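Local coordinates for McyG protein (Microcystis aeruginosa PCC 7806, PDB 4R0M), which probably selects and activates a phenylalanine-like starter substrate as its acyl-adenylate in microcystin biosynthesis, as the adenylation and peptidyl carrier part of the synthetase, at residues Q46-L59 and I84-I96. Residues are numbered along the deposited sequence; the frame is centred on the assembly and turned at random.
Sequences QSYQDLYQDALVIL and IPALWACFLGGII
A55 and A89 meet where helices 48-59 and 84-93 cross at -71°, their axes 7.8 Å apart. A crossing this close suits side chains as small as a methyl: A55 CB is a knob among P85, W88, A89 and L92, while A89 CB lies 3.3 Å from A55 O and touches I58 CG2. In return L92 fills a hole between Y52, A55, L56 and L59, its CD1 3.7 Å from A55 CB. CG anti to the backbone N (chi1 177°) carries both methyls of L59 to G93, CD1 3.6 Å from G93 CA, where a beta carbon would clash. At the other end L51 forks: CD1 packs on I84 and P85, and CD2 stands over the five-membered ring of W88, 4.3 Å from its centroid, a CH-pi contact. Both helices belong to the AMP-binding part of this ANL-clan adenylation domain; G94 closes the second in a Schellman motif and leads to strand 96-99, an edge of the parallel four-stranded sheet. P85, where its helix kinks, offers a compact ring to I58 CD1 and to D54 OD2, 3.4 Å from P85 CB. That carboxylate oxygen also accepts from Q46 NE2 at 3.2 Å and forms a salt bridge with R159; an alanine in place of D54 would probably leave R159 without this counter-charge and the Q46 amide less firmly held. Q46 OE1 is hydrogen-bonded to Y36 OH, and S47 and D50 start the first helix with a capping box.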
loop_
_atom_site.group_PDB
_atom_site.type_symbol
_atom_site.label_atom_id
_atom_site.label_comp_id
_atom_site.label_asym_id
_atom_site.label_seq_id
_atom_site.Cartn_x
_atom_site.Cartn_y
_atom_site.Cartn_z
ATOM N N GLN A 46 7.875 -5.071 22.612
ATOM C CA GLN A 46 6.619 -5.047 23.344
ATOM C C GLN A 46 5.911 -6.370 23.088
ATOM O O GLN A 46 5.409 -6.610 21.988
ATOM C CB GLN A 46 5.753 -3.867 22.886
ATOM C CG GLN A 46 4.481 -3.656 23.698
ATOM C CD GLN A 46 3.620 -2.512 23.183
ATOM O OE1 GLN A 46 3.447 -2.337 21.973
ATOM N NE2 GLN A 46 3.061 -1.733 24.106
ATOM N N SER A 47 5.892 -7.236 24.101
ATOM C CA SER A 47 5.204 -8.527 24.006
ATOM C C SER A 47 3.705 -8.316 23.816
ATOM O O SER A 47 3.175 -7.257 24.156
ATOM C CB SER A 47 5.469 -9.382 25.251
ATOM O OG SER A 47 4.724 -8.920 26.367
ATOM N N TYR A 48 3.028 -9.325 23.274
ATOM C CA TYR A 48 1.585 -9.242 23.045
ATOM C C TYR A 48 0.797 -8.983 24.329
ATOM O O TYR A 48 -0.255 -8.339 24.296
ATOM C CB TYR A 48 1.072 -10.488 22.328
ATOM C CG TYR A 48 1.483 -10.561 20.876
ATOM C CD1 TYR A 48 1.203 -9.511 19.999
ATOM C CD2 TYR A 48 2.141 -11.679 20.374
ATOM C CE1 TYR A 48 1.576 -9.570 18.667
ATOM C CE2 TYR A 48 2.517 -11.750 19.041
ATOM C CZ TYR A 48 2.232 -10.693 18.193
ATOM O OH TYR A 48 2.600 -10.752 16.865
ATOM N N GLN A 49 1.326 -9.474 25.450
ATOM C CA GLN A 49 0.779 -9.195 26.776
ATOM C C GLN A 49 0.900 -7.709 27.129
ATOM O O GLN A 49 -0.054 -7.110 27.633
ATOM C CB GLN A 49 1.478 -10.066 27.835
ATOM C CG GLN A 49 0.947 -9.909 29.257
ATOM C CD GLN A 49 -0.509 -10.322 29.398
ATOM O OE1 GLN A 49 -1.388 -9.478 29.582
ATOM N NE2 GLN A 49 -0.772 -11.622 29.302
ATOM N N ASP A 50 2.071 -7.125 26.861
ATOM C CA ASP A 50 2.312 -5.697 27.099
ATOM C C ASP A 50 1.434 -4.822 26.207
ATOM O O ASP A 50 0.892 -3.813 26.663
ATOM C CB ASP A 50 3.785 -5.341 26.869
ATOM C CG ASP A 50 4.718 -5.997 27.870
ATOM O OD1 ASP A 50 4.574 -5.750 29.086
ATOM O OD2 ASP A 50 5.620 -6.741 27.433
ATOM N N LEU A 51 1.304 -5.213 24.940
ATOM C CA LEU A 51 0.457 -4.504 23.982
ATOM C C LEU A 51 -0.991 -4.476 24.464
ATOM O O LEU A 51 -1.627 -3.418 24.490
ATOM C CB LEU A 51 0.554 -5.151 22.594
ATOM C CG LEU A 51 -0.451 -4.728 21.515
ATOM C CD1 LEU A 51 -0.178 -3.315 21.016
ATOM C CD2 LEU A 51 -0.436 -5.712 20.356
ATOM N N TYR A 52 -1.492 -5.646 24.857
ATOM C CA TYR A 52 -2.841 -5.786 25.398
ATOM C C TYR A 52 -3.060 -4.873 26.605
ATOM O O TYR A 52 -4.072 -4.175 26.681
ATOM C CB TYR A 52 -3.115 -7.255 25.752
ATOM C CG TYR A 52 -4.420 -7.508 26.478
ATOM C CD1 TYR A 52 -5.633 -7.535 25.789
ATOM C CD2 TYR A 52 -4.439 -7.738 27.854
ATOM C CE1 TYR A 52 -6.827 -7.773 26.453
ATOM C CE2 TYR A 52 -5.629 -7.975 28.526
ATOM C CZ TYR A 52 -6.819 -7.993 27.823
ATOM O OH TYR A 52 -8.002 -8.227 28.487
ATOM N N GLN A 53 -2.103 -4.869 27.534
ATOM C CA GLN A 53 -2.191 -4.029 28.730
ATOM C C GLN A 53 -2.142 -2.543 28.382
ATOM O O GLN A 53 -2.867 -1.740 28.972
ATOM C CB GLN A 53 -1.088 -4.373 29.741
ATOM C CG GLN A 53 -1.197 -5.747 30.399
ATOM C CD GLN A 53 -2.487 -5.960 31.182
ATOM O OE1 GLN A 53 -3.049 -5.030 31.760
ATOM N NE2 GLN A 53 -2.957 -7.202 31.206
ATOM N N ASP A 54 -1.287 -2.191 27.422
ATOM C CA ASP A 54 -1.151 -0.814 26.941
ATOM C C ASP A 54 -2.446 -0.342 26.274
ATOM O O ASP A 54 -2.927 0.762 26.542
ATOM C CB ASP A 54 0.030 -0.717 25.968
ATOM C CG ASP A 54 0.476 0.716 25.703
ATOM O OD1 ASP A 54 0.025 1.651 26.400
ATOM O OD2 ASP A 54 1.301 0.901 24.783
ATOM N N ALA A 55 -3.010 -1.199 25.425
ATOM C CA ALA A 55 -4.276 -0.924 24.747
ATOM C C ALA A 55 -5.428 -0.641 25.718
ATOM O O ALA A 55 -6.223 0.270 25.485
ATOM C CB ALA A 55 -4.631 -2.068 23.809
ATOM N N LEU A 56 -5.505 -1.413 26.803
ATOM C CA LEU A 56 -6.540 -1.227 27.831
ATOM C C LEU A 56 -6.457 0.141 28.504
ATOM O O LEU A 56 -7.486 0.758 28.796
ATOM C CB LEU A 56 -6.467 -2.328 28.898
ATOM C CG LEU A 56 -6.937 -3.748 28.567
ATOM C CD1 LEU A 56 -6.696 -4.668 29.756
ATOM C CD2 LEU A 56 -8.404 -3.776 28.166
ATOM N N VAL A 57 -5.231 0.599 28.752
ATOM C CA VAL A 57 -4.986 1.906 29.367
ATOM C C VAL A 57 -5.445 3.023 28.432
ATOM O O VAL A 57 -6.143 3.945 28.860
ATOM C CB VAL A 57 -3.496 2.097 29.745
ATOM C CG1 VAL A 57 -3.243 3.498 30.286
ATOM C CG2 VAL A 57 -3.061 1.055 30.769
ATOM N N ILE A 58 -5.059 2.924 27.159
ATOM C CA ILE A 58 -5.456 3.894 26.136
ATOM C C ILE A 58 -6.971 3.876 25.944
ATOM O O ILE A 58 -7.600 4.934 25.848
ATOM C CB ILE A 58 -4.734 3.637 24.791
ATOM C CG1 ILE A 58 -3.226 3.847 24.951
ATOM C CG2 ILE A 58 -5.281 4.548 23.694
ATOM C CD1 ILE A 58 -2.379 3.039 23.993
ATOM N N LEU A 59 -7.544 2.671 25.901
ATOM C CA LEU A 59 -8.990 2.493 25.786
ATOM C C LEU A 59 -9.753 3.202 26.906
ATOM O O LEU A 59 -10.775 3.843 26.656
ATOM C CB LEU A 59 -9.356 1.004 25.755
ATOM C CG LEU A 59 -10.840 0.613 25.707
ATOM C CD1 LEU A 59 -11.585 1.305 24.569
ATOM C CD2 LEU A 59 -10.976 -0.898 25.603
ATOM N N ILE A 84 0.100 1.393 16.924
ATOM C CA ILE A 84 -0.393 0.026 17.126
ATOM C C ILE A 84 -1.162 -0.161 18.451
ATOM O O ILE A 84 -2.269 -0.703 18.438
ATOM C CB ILE A 84 0.728 -1.026 16.941
ATOM C CG1 ILE A 84 1.271 -0.964 15.506
ATOM C CG2 ILE A 84 0.212 -2.425 17.241
ATOM C CD1 ILE A 84 2.609 -1.644 15.297
ATOM N N PRO A 85 -0.602 0.302 19.588
ATOM C CA PRO A 85 -1.391 0.214 20.818
ATOM C C PRO A 85 -2.720 0.975 20.763
ATOM O O PRO A 85 -3.718 0.497 21.305
ATOM C CB PRO A 85 -0.456 0.812 21.872
ATOM C CG PRO A 85 0.907 0.518 21.349
ATOM C CD PRO A 85 0.782 0.734 19.869
ATOM N N ALA A 86 -2.734 2.136 20.106
ATOM C CA ALA A 86 -3.960 2.925 19.949
ATOM C C ALA A 86 -4.970 2.257 19.017
ATOM O O ALA A 86 -6.180 2.343 19.241
ATOM C CB ALA A 86 -3.635 4.327 19.457
ATOM N N LEU A 87 -4.467 1.602 17.972
ATOM C CA LEU A 87 -5.309 0.864 17.030
ATOM C C LEU A 87 -6.003 -0.308 17.722
ATOM O O LEU A 87 -7.211 -0.516 17.550
ATOM C CB LEU A 87 -4.477 0.362 15.844
ATOM C CG LEU A 87 -5.196 -0.413 14.736
ATOM C CD1 LEU A 87 -5.856 0.530 13.740
ATOM C CD2 LEU A 87 -4.223 -1.340 14.024
ATOM N N TRP A 88 -5.228 -1.066 18.499
ATOM C CA TRP A 88 -5.747 -2.196 19.264
ATOM C C TRP A 88 -6.632 -1.772 20.397
ATOM O O TRP A 88 -7.579 -2.481 20.742
ATOM C CB TRP A 88 -4.612 -3.089 19.754
ATOM C CG TRP A 88 -4.121 -4.017 18.673
ATOM C CD1 TRP A 88 -2.959 -3.903 17.915
ATOM C CD2 TRP A 88 -4.786 -5.225 18.169
ATOM N NE1 TRP A 88 -2.858 -4.935 17.013
ATOM C CE2 TRP A 88 -3.921 -5.761 17.111
ATOM C CE3 TRP A 88 -5.967 -5.896 18.481
ATOM C CZ2 TRP A 88 -4.242 -6.916 16.413
ATOM C CZ3 TRP A 88 -6.281 -7.060 17.768
ATOM C CH2 TRP A 88 -5.438 -7.555 16.759
ATOM N N ALA A 89 -6.352 -0.607 20.976
ATOM C CA ALA A 89 -7.239 -0.016 21.976
ATOM C C ALA A 89 -8.653 0.130 21.415
ATOM O O ALA A 89 -9.627 -0.269 22.059
ATOM C CB ALA A 89 -6.710 1.332 22.437
ATOM N N CYS A 90 -8.744 0.696 20.212
ATOM C CA CYS A 90 -10.005 0.864 19.500
ATOM C C CYS A 90 -10.662 -0.479 19.191
ATOM O O CYS A 90 -11.875 -0.637 19.370
ATOM C CB CYS A 90 -9.788 1.659 18.205
ATOM S SG CYS A 90 -9.262 3.375 18.455
ATOM N N PHE A 91 -9.865 -1.443 18.734
ATOM C CA PHE A 91 -10.377 -2.787 18.439
ATOM C C PHE A 91 -11.051 -3.425 19.659
ATOM O O PHE A 91 -12.160 -3.954 19.554
ATOM C CB PHE A 91 -9.266 -3.706 17.914
ATOM C CG PHE A 91 -8.812 -3.394 16.510
ATOM C CD1 PHE A 91 -9.636 -2.712 15.617
ATOM C CD2 PHE A 91 -7.564 -3.817 16.068
ATOM C CE1 PHE A 91 -9.211 -2.443 14.322
ATOM C CE2 PHE A 91 -7.136 -3.551 14.774
ATOM C CZ PHE A 91 -7.961 -2.861 13.900
ATOM N N LEU A 92 -10.383 -3.350 20.811
ATOM C CA LEU A 92 -10.877 -3.952 22.051
ATOM C C LEU A 92 -12.161 -3.305 22.571
ATOM O O LEU A 92 -13.019 -3.989 23.130
ATOM C CB LEU A 92 -9.804 -3.909 23.143
ATOM C CG LEU A 92 -8.478 -4.658 22.974
ATOM C CD1 LEU A 92 -7.558 -4.331 24.139
ATOM C CD2 LEU A 92 -8.667 -6.162 22.859
ATOM N N GLY A 93 -12.291 -1.993 22.383
ATOM C CA GLY A 93 -13.449 -1.259 22.893
ATOM C C GLY A 93 -14.632 -1.157 21.950
ATOM O O GLY A 93 -15.653 -0.564 22.296
ATOM N N GLY A 94 -14.500 -1.734 20.759
ATOM C CA GLY A 94 -15.532 -1.618 19.732
ATOM C C GLY A 94 -15.629 -0.220 19.144
ATOM O O GLY A 94 -16.663 0.153 18.587
ATOM N N ILE A 95 -14.555 0.556 19.287
ATOM C CA ILE A 95 -14.433 1.868 18.655
ATOM C C ILE A 95 -13.753 1.648 17.309
ATOM O O ILE A 95 -12.778 0.906 17.222
ATOM C CB ILE A 95 -13.598 2.839 19.523
ATOM C CG1 ILE A 95 -14.283 3.078 20.874
ATOM C CG2 ILE A 95 -13.371 4.164 18.801
ATOM C CD1 ILE A 95 -13.355 3.586 21.959
ATOM N N ILE A 96 -14.282 2.270 16.261
ATOM C CA ILE A 96 -13.743 2.084 14.915
ATOM C C ILE A 96 -12.605 3.074 14.635
ATOM O O ILE A 96 -12.843 4.281 14.528
ATOM C CB ILE A 96 -14.846 2.184 13.836
ATOM C CG1 ILE A 96 -15.930 1.123 14.079
ATOM C CG2 ILE A 96 -14.255 2.026 12.438
ATOM C CD1 ILE A 96 -17.278 1.454 13.473
#